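Local coordinates for iron-regulated ABC transporter siderophore-binding protein SirA (Staphylococcus aureus subsp. aureus, PDB 3MWF) that binds the iron siderophore staphyloferrin B and probably hands it to a membrane ABC transporter for iron uptake, at residues 268-272 with 282-287; 161-166 with 218-222; 28-34 with 119-123. All blocks are in the same frame, centred on the assembly; numbering follows the deposited sequence.

In the fold
All three contacts are largely buried; contact 1 alone includes an exposed residue, Lys282. Contact 3 packs two helices against the sheet of the N-terminal lobe. Contact 2 joins the start of strand 163-168 to the loop leading into strand 222-227, with one parallel bridge, and its centre lies farthest from the chain's centre (about 18 Å, against 10 Å for the others). Contact 1, two helices, lies between them and carries Asn272, the one residue of the siderophore pocket in these contacts; its Trp271 touches Val165 of contact 2. Backbone bonds, helped by a serine and an aspartate, mark contact 2; apolar packing and a hydroxyl pair, contact 3; an indole, a carboxylate and a water, contact 1.

Contact 1 (268-272 with 282-287); sequences EITWN and KLIDDL. With SE8 (5-[(2-{[(3S)-5-{[(2S)-2-amino-2-carboxyethyl]amino}-3-carboxy-3-hydroxy-5-oxopentanoyl]amino}ethyl)amino]-2,5-dioxopentanoic acid), chain C.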
loop_
_atom_site.group_PDB
_atom_site.type_symbol
_atom_site.label_atom_id
_atom_site.label_comp_id
_atom_site.label_asym_id
_atom_site.label_seq_id
_atom_site.Cartn_x
_atom_site.Cartn_y
_atom_site.Cartn_z
ATOM N N GLU A 268 9.100 -1.341 6.148
ATOM C CA GLU A 268 7.776 -1.949 5.846
ATOM C C GLU A 268 6.636 -0.929 5.774
ATOM O O GLU A 268 5.637 -1.168 5.084
ATOM C CB GLU A 268 7.422 -3.056 6.857
ATOM C CG GLU A 268 7.285 -2.517 8.311
ATOM C CD GLU A 268 6.953 -3.579 9.330
ATOM O OE1 GLU A 268 6.294 -4.596 9.042
ATOM O OE2 GLU A 268 7.366 -3.393 10.483
ATOM N N ILE A 269 6.755 0.193 6.500
ATOM C CA ILE A 269 5.660 1.181 6.508
ATOM C C ILE A 269 5.561 1.868 5.152
ATOM O O ILE A 269 4.488 1.928 4.556
ATOM C CB ILE A 269 5.838 2.201 7.654
ATOM C CG1 ILE A 269 5.810 1.448 8.976
ATOM C CG2 ILE A 269 4.740 3.273 7.603
ATOM C CD1 ILE A 269 6.235 2.340 10.176
ATOM N N THR A 270 6.709 2.316 4.653
ATOM C CA THR A 270 6.792 2.908 3.309
ATOM C C THR A 270 6.410 1.913 2.207
ATOM O O THR A 270 5.680 2.258 1.266
ATOM C CB THR A 270 8.208 3.407 3.069
ATOM O OG1 THR A 270 8.427 4.492 3.969
ATOM C CG2 THR A 270 8.408 3.929 1.617
ATOM N N TRP A 271 6.939 0.698 2.334
ATOM C CA TRP A 271 6.862 -0.278 1.262
ATOM C C TRP A 271 5.561 -1.052 1.203
ATOM O O TRP A 271 5.265 -1.664 0.168
ATOM C CB TRP A 271 8.072 -1.224 1.284
ATOM C CG TRP A 271 9.271 -0.559 0.654
ATOM C CD1 TRP A 271 10.091 0.387 1.230
ATOM C CD2 TRP A 271 9.730 -0.737 -0.686
ATOM N NE1 TRP A 271 11.047 0.795 0.316
ATOM C CE2 TRP A 271 10.841 0.126 -0.869
ATOM C CE3 TRP A 271 9.307 -1.542 -1.761
ATOM C CZ2 TRP A 271 11.551 0.189 -2.082
ATOM C CZ3 TRP A 271 10.007 -1.482 -2.968
ATOM C CH2 TRP A 271 11.128 -0.623 -3.117
ATOM N N ASN A 272 4.781 -1.054 2.294
ATOM C CA ASN A 272 3.516 -1.763 2.246
ATOM C C ASN A 272 2.435 -1.302 3.220
ATOM O O ASN A 272 1.241 -1.231 2.853
ATOM C CB ASN A 272 3.725 -3.273 2.487
ATOM C CG ASN A 272 2.477 -4.061 2.157
ATOM O OD1 ASN A 272 1.915 -3.913 1.063
ATOM N ND2 ASN A 272 2.035 -4.891 3.093
ATOM N N LYS A 282 7.470 8.816 -0.927
ATOM C CA LYS A 282 8.592 8.282 -0.175
ATOM C C LYS A 282 9.231 7.019 -0.768
ATOM O O LYS A 282 10.441 6.855 -0.723
ATOM C CB LYS A 282 8.185 8.054 1.274
ATOM C CG LYS A 282 9.323 7.727 2.189
ATOM C CD LYS A 282 9.987 9.018 2.648
ATOM C CE LYS A 282 10.866 8.757 3.844
ATOM N NZ LYS A 282 12.129 8.106 3.397
ATOM N N LEU A 283 8.409 6.113 -1.282
ATOM C CA LEU A 283 8.922 4.898 -1.908
ATOM C C LEU A 283 9.807 5.253 -3.120
ATOM O O LEU A 283 10.933 4.749 -3.243
ATOM C CB LEU A 283 7.758 3.951 -2.271
ATOM C CG LEU A 283 8.106 2.513 -2.677
ATOM C CD1 LEU A 283 6.867 1.608 -2.580
ATOM C CD2 LEU A 283 8.686 2.451 -4.101
ATOM N N ILE A 284 9.340 6.181 -3.939
ATOM C CA ILE A 284 10.116 6.642 -5.111
ATOM C C ILE A 284 11.462 7.253 -4.661
ATOM O O ILE A 284 12.527 6.960 -5.229
ATOM C CB ILE A 284 9.297 7.624 -5.991
ATOM C CG1 ILE A 284 8.047 6.917 -6.583
ATOM C CG2 ILE A 284 10.170 8.112 -7.156
ATOM C CD1 ILE A 284 6.976 7.820 -7.263
ATOM N N ASP A 285 11.425 8.064 -3.604
ATOM C CA ASP A 285 12.673 8.599 -3.019
ATOM C C ASP A 285 13.606 7.480 -2.578
ATOM O O ASP A 285 14.820 7.548 -2.813
ATOM C CB ASP A 285 12.370 9.475 -1.793
ATOM C CG ASP A 285 11.876 10.844 -2.149
ATOM O OD1 ASP A 285 11.952 11.267 -3.334
ATOM O OD2 ASP A 285 11.408 11.515 -1.199
ATOM N N ASP A 286 13.047 6.457 -1.922
ATOM C CA ASP A 286 13.812 5.288 -1.494
ATOM C C ASP A 286 14.539 4.631 -2.659
ATOM O O ASP A 286 15.698 4.241 -2.531
ATOM C CB ASP A 286 12.898 4.258 -0.831
ATOM C CG ASP A 286 12.677 4.529 0.637
ATOM O OD1 ASP A 286 13.246 5.511 1.152
ATOM O OD2 ASP A 286 11.928 3.748 1.275
ATOM N N LEU A 287 13.841 4.502 -3.785
ATOM C CA LEU A 287 14.406 3.908 -4.988
ATOM C C LEU A 287 15.607 4.686 -5.537
ATOM O O LEU A 287 16.613 4.078 -5.885
ATOM C CB LEU A 287 13.335 3.771 -6.061
ATOM C CG LEU A 287 12.293 2.684 -5.800
ATOM C CD1 LEU A 287 11.204 2.842 -6.843
ATOM C CD2 LEU A 287 12.926 1.283 -5.841
HETATM C C1 SE8 C . -4.038 -8.918 7.692
HETATM C C2 SE8 C . -2.577 -9.228 7.862
HETATM C C3 SE8 C . -1.830 -8.024 8.415
HETATM N N4 SE8 C . -1.798 -6.900 7.485
HETATM C C5 SE8 C . -0.794 -6.711 6.652
HETATM C C6 SE8 C . -0.958 -5.613 5.631
HETATM C C7 SE8 C . -1.736 -6.113 4.413
HETATM C C8 SE8 C . -2.017 -4.906 3.499
HETATM C C9 SE8 C . -2.594 -5.270 2.132
HETATM N N10 SE8 C . -3.428 -6.306 2.062
HETATM C C11 SE8 C . -4.009 -6.642 0.783
HETATM C C12 SE8 C . -5.523 -6.529 0.828
HETATM N N13 SE8 C . -6.163 -7.271 -0.251
HETATM C C14 SE8 C . -6.427 -8.611 -0.209
HETATM C C15 SE8 C . -6.449 -9.322 1.111
HETATM C C16 SE8 C . -4.984 -9.562 1.379
HETATM C C17 SE8 C . -4.573 -9.563 2.818
HETATM C C18 SE8 C . -3.885 -10.778 3.222
HETATM O O19 SE8 C . -4.762 -8.863 8.720
HETATM O O20 SE8 C . -4.481 -8.781 6.534
HETATM N N21 SE8 C . -2.019 -9.638 6.559
HETATM O O22 SE8 C . 0.230 -7.365 6.659
HETATM C C23 SE8 C . -0.956 -7.207 3.706
HETATM O O24 SE8 C . 0.033 -6.899 2.996
HETATM O O25 SE8 C . -1.318 -8.404 3.826
HETATM O O26 SE8 C . -2.957 -6.724 4.867
HETATM O O27 SE8 C . -2.291 -4.597 1.152
HETATM O O28 SE8 C . -6.621 -9.274 -1.211
HETATM O O29 SE8 C . -4.673 -8.575 3.553
HETATM O O30 SE8 C . -3.109 -10.716 4.170
HETATM O O31 SE8 C . -4.056 -11.844 2.577
HETATM O O HOH W 1 11.270 4.789 3.691
#
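Trp271 lays its indole against Leu283, Asp286 and Leu287 of the crossing helix. From CB the ring leaves with CG anti to the carbonyl carbon (chi1 -80°), which carries it toward 282-287. Along one edge, CD1 passes Asp286 OD2 and NE1 gives that oxygen, in one of two modelled conformers of Asp286, a bent hydrogen bond of 3.2 Å (137° at the hydrogen), on the anti lone pair and 24° out of the ring plane. The six-membered ring offers a face to Leu283, whose CG stands 4.0 Å from the centroid in a CH-pi contact. At the far end, CH2 reaches Leu287 CD2 at 3.8 Å. Tryptophan suits the place because it is broad and apolar yet has one N-H for a carboxylate. Thr270 packs CG2 on Leu283 N (3.6 Å), and a water ties its OG1 (2.9 Å) to Asp286 OD2 (2.7 Å) of the same conformer. Next to Trp271, Asn272 ND2 donates a hydrogen bond to O24, a carboxylate oxygen of the siderophore, at 2.8 Å. The indole is further enclosed by Phe224 and Val226 of strand 222-227 and Ala181 of helix 179-187, while Leu287 reaches Phe147 of helix 130-155.

Contact 2 (161-166 with 218-222); sequences LKASVV and MNADH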
loop_
_atom_site.group_PDB
_atom_site.type_symbol
_atom_site.label_atom_id
_atom_site.label_comp_id
_atom_site.label_asym_id
_atom_site.label_seq_id
_atom_site.Cartn_x
_atom_site.Cartn_y
_atom_site.Cartn_z
ATOM N N LEU A 161 14.417 -2.592 -16.153
ATOM C CA LEU A 161 14.829 -3.685 -15.302
ATOM C C LEU A 161 13.583 -4.474 -14.909
ATOM O O LEU A 161 12.502 -3.905 -14.777
ATOM C CB LEU A 161 15.484 -3.160 -14.016
ATOM C CG LEU A 161 16.743 -2.310 -14.202
ATOM C CD1 LEU A 161 17.296 -1.962 -12.822
ATOM C CD2 LEU A 161 17.753 -3.055 -15.068
ATOM N N LYS A 162 13.773 -5.762 -14.697
ATOM C CA LYS A 162 12.775 -6.551 -13.971
ATOM C C LYS A 162 12.999 -6.433 -12.456
ATOM O O LYS A 162 14.133 -6.468 -11.959
ATOM C CB LYS A 162 12.803 -8.001 -14.429
ATOM C CG LYS A 162 12.224 -8.154 -15.816
ATOM C CD LYS A 162 12.335 -9.600 -16.303
ATOM C CE LYS A 162 13.616 -9.854 -17.057
ATOM N NZ LYS A 162 13.747 -11.291 -17.484
ATOM N N ALA A 163 11.890 -6.305 -11.725
ATOM C CA ALA A 163 11.940 -6.151 -10.261
ATOM C C ALA A 163 11.018 -7.184 -9.628
ATOM O O ALA A 163 10.047 -7.625 -10.251
ATOM C CB ALA A 163 11.478 -4.727 -9.854
ATOM N N SER A 164 11.347 -7.586 -8.406
ATOM C CA SER A 164 10.337 -8.283 -7.564
ATOM C C SER A 164 10.446 -7.727 -6.160
ATOM O O SER A 164 11.510 -7.254 -5.762
ATOM C CB SER A 164 10.515 -9.797 -7.574
ATOM O OG SER A 164 11.736 -10.215 -6.973
ATOM N N VAL A 165 9.327 -7.776 -5.444
ATOM C CA VAL A 165 9.248 -7.331 -4.060
ATOM C C VAL A 165 8.917 -8.583 -3.250
ATOM O O VAL A 165 7.828 -9.173 -3.388
ATOM C CB VAL A 165 8.142 -6.255 -3.895
ATOM C CG1 VAL A 165 8.033 -5.835 -2.403
ATOM C CG2 VAL A 165 8.478 -5.046 -4.782
ATOM N N VAL A 166 9.885 -9.024 -2.459
ATOM C CA VAL A 166 9.778 -10.291 -1.704
ATOM C C VAL A 166 9.601 -9.926 -0.246
ATOM O O VAL A 166 10.402 -9.140 0.300
ATOM C CB VAL A 166 11.047 -11.143 -1.885
ATOM C CG1 VAL A 166 11.030 -12.380 -0.987
ATOM C CG2 VAL A 166 11.196 -11.553 -3.396
ATOM N N MET A 218 10.499 -15.458 -8.058
ATOM C CA MET A 218 10.992 -14.162 -7.618
ATOM C C MET A 218 12.012 -13.558 -8.568
ATOM O O MET A 218 12.454 -12.418 -8.366
ATOM C CB MET A 218 11.705 -14.344 -6.259
ATOM C CG MET A 218 10.778 -14.876 -5.181
ATOM S SD MET A 218 11.797 -15.194 -3.722
ATOM C CE MET A 218 10.530 -15.853 -2.664
ATOM N N ASN A 219 12.456 -14.321 -9.575
ATOM C CA ASN A 219 13.614 -13.857 -10.346
ATOM C C ASN A 219 13.421 -12.462 -10.940
ATOM O O ASN A 219 12.351 -12.128 -11.432
ATOM C CB ASN A 219 13.994 -14.849 -11.461
ATOM C CG ASN A 219 15.431 -14.638 -11.919
ATOM O OD1 ASN A 219 16.304 -14.238 -11.118
ATOM N ND2 ASN A 219 15.680 -14.848 -13.212
ATOM N N ALA A 220 14.478 -11.647 -10.883
ATOM C CA ALA A 220 14.438 -10.260 -11.283
ATOM C C ALA A 220 15.868 -9.761 -11.397
ATOM O O ALA A 220 16.798 -10.397 -10.882
ATOM C CB ALA A 220 13.685 -9.431 -10.229
ATOM N N ASP A 221 16.044 -8.645 -12.094
ATOM C CA ASP A 221 17.337 -7.924 -12.104
ATOM C C ASP A 221 17.659 -7.229 -10.773
ATOM O O ASP A 221 18.827 -7.079 -10.419
ATOM C CB ASP A 221 17.349 -6.909 -13.225
ATOM C CG ASP A 221 17.071 -7.551 -14.570
ATOM O OD1 ASP A 221 17.654 -8.618 -14.847
ATOM O OD2 ASP A 221 16.242 -6.998 -15.300
ATOM N N HIS A 222 16.623 -6.813 -10.051
ATOM C CA HIS A 222 16.779 -6.270 -8.702
ATOM C C HIS A 222 15.626 -6.756 -7.822
ATOM O O HIS A 222 14.467 -6.763 -8.269
ATOM C CB HIS A 222 16.773 -4.737 -8.744
ATOM C CG HIS A 222 17.340 -4.117 -7.506
ATOM N ND1 HIS A 222 18.636 -3.643 -7.441
ATOM C CD2 HIS A 222 16.813 -3.963 -6.269
ATOM C CE1 HIS A 222 18.883 -3.225 -6.207
ATOM N NE2 HIS A 222 17.789 -3.400 -5.479
HETATM O O HOH W 2 10.480 -10.033 -11.945
#
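Ala163 and His222 face each other as a parallel beta bridge, their CA atoms 5.1 Å apart, in the central mixed sheet of the C-terminal lobe of this periplasmic-binding-protein fold. The pattern is the classic parallel one, in which a single residue bonds to the two flanking its partner: His222 N donates to Lys162 O at 3.2 Å, and His222 O accepts from Ser164 N at 3.2 Å. Lys162 O also takes a weak bond from Asp221 N, so two amides share one carbonyl just before strand 163-168 begins. There a side chain takes over from the backbone. Asp221 OD2 accepts Lys162 N at 2.8 Å along a nearly straight path (168°), met on its anti side and 31° out of the carboxylate plane. The short chain of aspartate holds its carboxylate close to the neighbouring amide, which an acceptor oxygen suits.

Before the bridge, 218-220 curls beside 164-166. Ser164 sets OG between its own backbone N and carbonyl (chi1 65°), and from there OG donates to Met218 O at 2.7 Å, in the carbonyl plane on a lone pair. Ala220 presses its methyl against Lys162 O and Ser164 N, a close approach that suits so small a side chain. Farther along, the extended Met218 crosses Val166 at about a right angle, with SD 3.7 Å from CG2 of that valine. The imidazole of His222, on the same sheet face as Ala163, is engaged by Ser263 through NE2. A last link spans the two backbones: one water donates to both Ala163 O, at 3.0 Å, and Asn219 O, at 2.9 Å.

Contact 3 (28-34 with 119-123); sequences YQGATDV and TTKLM
The helical layer over the sheet of the N-terminal lobe is joined here, where Tyr28, the N-cap residue of helix 29-37, and the first turns of that helix meet helix 116-127. The short segments cross at -58° with their axes 9.8 Å apart. At one end the contact is polar. With chi1 58°, CG of Tyr28 stands between N and C, turning the ring back over the first turn, where Ala31 CB sits beneath one face, 3.7 Å from the plane. From that position the phenol meets Thr119 coming from the opposite direction: OH and OG1 are hydrogen-bonded at 2.8 Å, with OG1 in the ring plane at its edge. Either hydroxyl could be the donor. Tyr28 OH is also bonded to Thr110 of strand 107-110, and Thr119 OG1 to the backbone of Lys115, so both hydroxyls have further polar company in a buried place.

Past this pair the surface becomes mostly apolar. While OG1 of Thr119 serves the polar end, its CG2 touches the phenol oxygen as well as Ala31 and Val34. Thr120 sends its hydroxyl back to Phe116 O in its own helix, yet Val34 CG2 rests against it. Met123, bent at its last torsion (chi3 65°), brings SD to within 3.7 Å of Val34 CG1 and CE to 3.5 Å from Ala31 O; its flexible thioether follows the surface made by Ala31 and Val34. Val88 of strand 86-90 touches both Ala31 and Met123. With a methyl under its face, Thr119 at its edge and its OH bonded also to Thr110, the tyrosine ring is probably held in tilt and rotation, while the valine and methionine contacts probably help set how closely the helices pack.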
loop_
_atom_site.group_PDB
_atom_site.type_symbol
_atom_site.label_atom_id
_atom_site.label_comp_id
_atom_site.label_asym_id
_atom_site.label_seq_id
_atom_site.Cartn_x
_atom_site.Cartn_y
_atom_site.Cartn_z
ATOM N N TYR A 28 -9.139 1.986 6.544
ATOM C CA TYR A 28 -7.875 1.335 6.206
ATOM C C TYR A 28 -6.731 2.339 6.185
ATOM O O TYR A 28 -6.963 3.526 6.021
ATOM C CB TYR A 28 -7.977 0.553 4.889
ATOM C CG TYR A 28 -8.371 1.297 3.650
ATOM C CD1 TYR A 28 -9.726 1.419 3.294
ATOM C CD2 TYR A 28 -7.403 1.768 2.753
ATOM C CE1 TYR A 28 -10.094 2.042 2.089
ATOM C CE2 TYR A 28 -7.763 2.408 1.562
ATOM C CZ TYR A 28 -9.107 2.504 1.224
ATOM O OH TYR A 28 -9.497 3.110 0.051
ATOM N N GLN A 29 -5.495 1.848 6.342
ATOM C CA GLN A 29 -4.345 2.747 6.512
ATOM C C GLN A 29 -4.274 3.813 5.428
ATOM O O GLN A 29 -4.034 4.982 5.711
ATOM C CB GLN A 29 -3.047 1.922 6.446
ATOM C CG GLN A 29 -3.061 0.619 7.268
ATOM C CD GLN A 29 -3.191 0.865 8.756
ATOM O OE1 GLN A 29 -2.469 1.679 9.318
ATOM N NE2 GLN A 29 -4.134 0.162 9.405
ATOM N N GLY A 30 -4.434 3.406 4.168
ATOM C CA GLY A 30 -4.243 4.339 3.053
ATOM C C GLY A 30 -5.297 5.427 3.032
ATOM O O GLY A 30 -5.015 6.526 2.609
ATOM N N ALA A 31 -6.511 5.096 3.472
ATOM C CA ALA A 31 -7.607 6.060 3.530
ATOM C C ALA A 31 -7.261 7.120 4.574
ATOM O O ALA A 31 -7.467 8.317 4.362
ATOM C CB ALA A 31 -8.918 5.348 3.875
ATOM N N THR A 32 -6.692 6.686 5.694
ATOM C CA THR A 32 -6.248 7.652 6.731
ATOM C C THR A 32 -5.203 8.614 6.189
ATOM O O THR A 32 -5.279 9.844 6.409
ATOM C CB THR A 32 -5.697 6.901 7.930
ATOM O OG1 THR A 32 -6.716 6.013 8.399
ATOM C CG2 THR A 32 -5.373 7.885 9.078
ATOM N N ASP A 33 -4.253 8.048 5.461
ATOM C CA ASP A 33 -3.199 8.811 4.825
ATOM C C ASP A 33 -3.756 9.783 3.800
ATOM O O ASP A 33 -3.363 10.953 3.750
ATOM C CB ASP A 33 -2.186 7.848 4.188
ATOM C CG ASP A 33 -1.015 8.581 3.507
ATOM O OD1 ASP A 33 -1.226 9.214 2.436
ATOM O OD2 ASP A 33 0.127 8.496 4.050
ATOM N N VAL A 34 -4.675 9.305 2.976
ATOM C CA VAL A 34 -5.258 10.147 1.928
ATOM C C VAL A 34 -6.075 11.293 2.550
ATOM O O VAL A 34 -6.009 12.430 2.068
ATOM C CB VAL A 34 -6.070 9.286 0.935
ATOM C CG1 VAL A 34 -6.985 10.151 0.021
ATOM C CG2 VAL A 34 -5.120 8.458 0.077
ATOM N N THR A 119 -8.204 5.364 -4.085
ATOM C CA THR A 119 -8.573 5.942 -2.777
ATOM C C THR A 119 -8.597 7.479 -2.863
ATOM O O THR A 119 -9.523 8.115 -2.370
ATOM C CB THR A 119 -7.569 5.469 -1.702
ATOM O OG1 THR A 119 -7.556 4.046 -1.724
ATOM C CG2 THR A 119 -7.957 5.944 -0.299
ATOM N N THR A 120 -7.589 8.063 -3.511
ATOM C CA THR A 120 -7.467 9.522 -3.612
ATOM C C THR A 120 -8.597 10.119 -4.444
ATOM O O THR A 120 -9.219 11.100 -4.035
ATOM C CB THR A 120 -6.109 9.926 -4.199
ATOM O OG1 THR A 120 -5.064 9.483 -3.319
ATOM C CG2 THR A 120 -5.990 11.443 -4.334
ATOM N N LYS A 121 -8.883 9.497 -5.585
ATOM C CA LYS A 121 -10.020 9.935 -6.426
ATOM C C LYS A 121 -11.364 9.814 -5.714
ATOM O O LYS A 121 -12.144 10.767 -5.699
ATOM C CB LYS A 121 -10.059 9.134 -7.734
ATOM C CG LYS A 121 -8.945 9.468 -8.687
ATOM C CD LYS A 121 -8.918 8.454 -9.846
ATOM C CE LYS A 121 -7.481 8.065 -10.193
ATOM N NZ LYS A 121 -7.380 7.330 -11.502
ATOM N N LEU A 122 -11.632 8.650 -5.122
ATOM C CA LEU A 122 -12.880 8.428 -4.389
ATOM C C LEU A 122 -13.042 9.425 -3.248
ATOM O O LEU A 122 -14.118 10.002 -3.066
ATOM C CB LEU A 122 -12.942 7.008 -3.835
ATOM C CG LEU A 122 -14.180 6.658 -3.007
ATOM C CD1 LEU A 122 -15.448 6.814 -3.825
ATOM C CD2 LEU A 122 -14.085 5.235 -2.511
ATOM N N MET A 123 -11.990 9.588 -2.456
ATOM C CA MET A 123 -12.089 10.468 -1.304
ATOM C C MET A 123 -12.163 11.923 -1.723
ATOM O O MET A 123 -12.855 12.713 -1.064
ATOM C CB MET A 123 -10.967 10.196 -0.305
ATOM C CG MET A 123 -11.133 8.845 0.385
ATOM S SD MET A 123 -9.879 8.462 1.627
ATOM C CE MET A 123 -10.258 9.738 2.831
#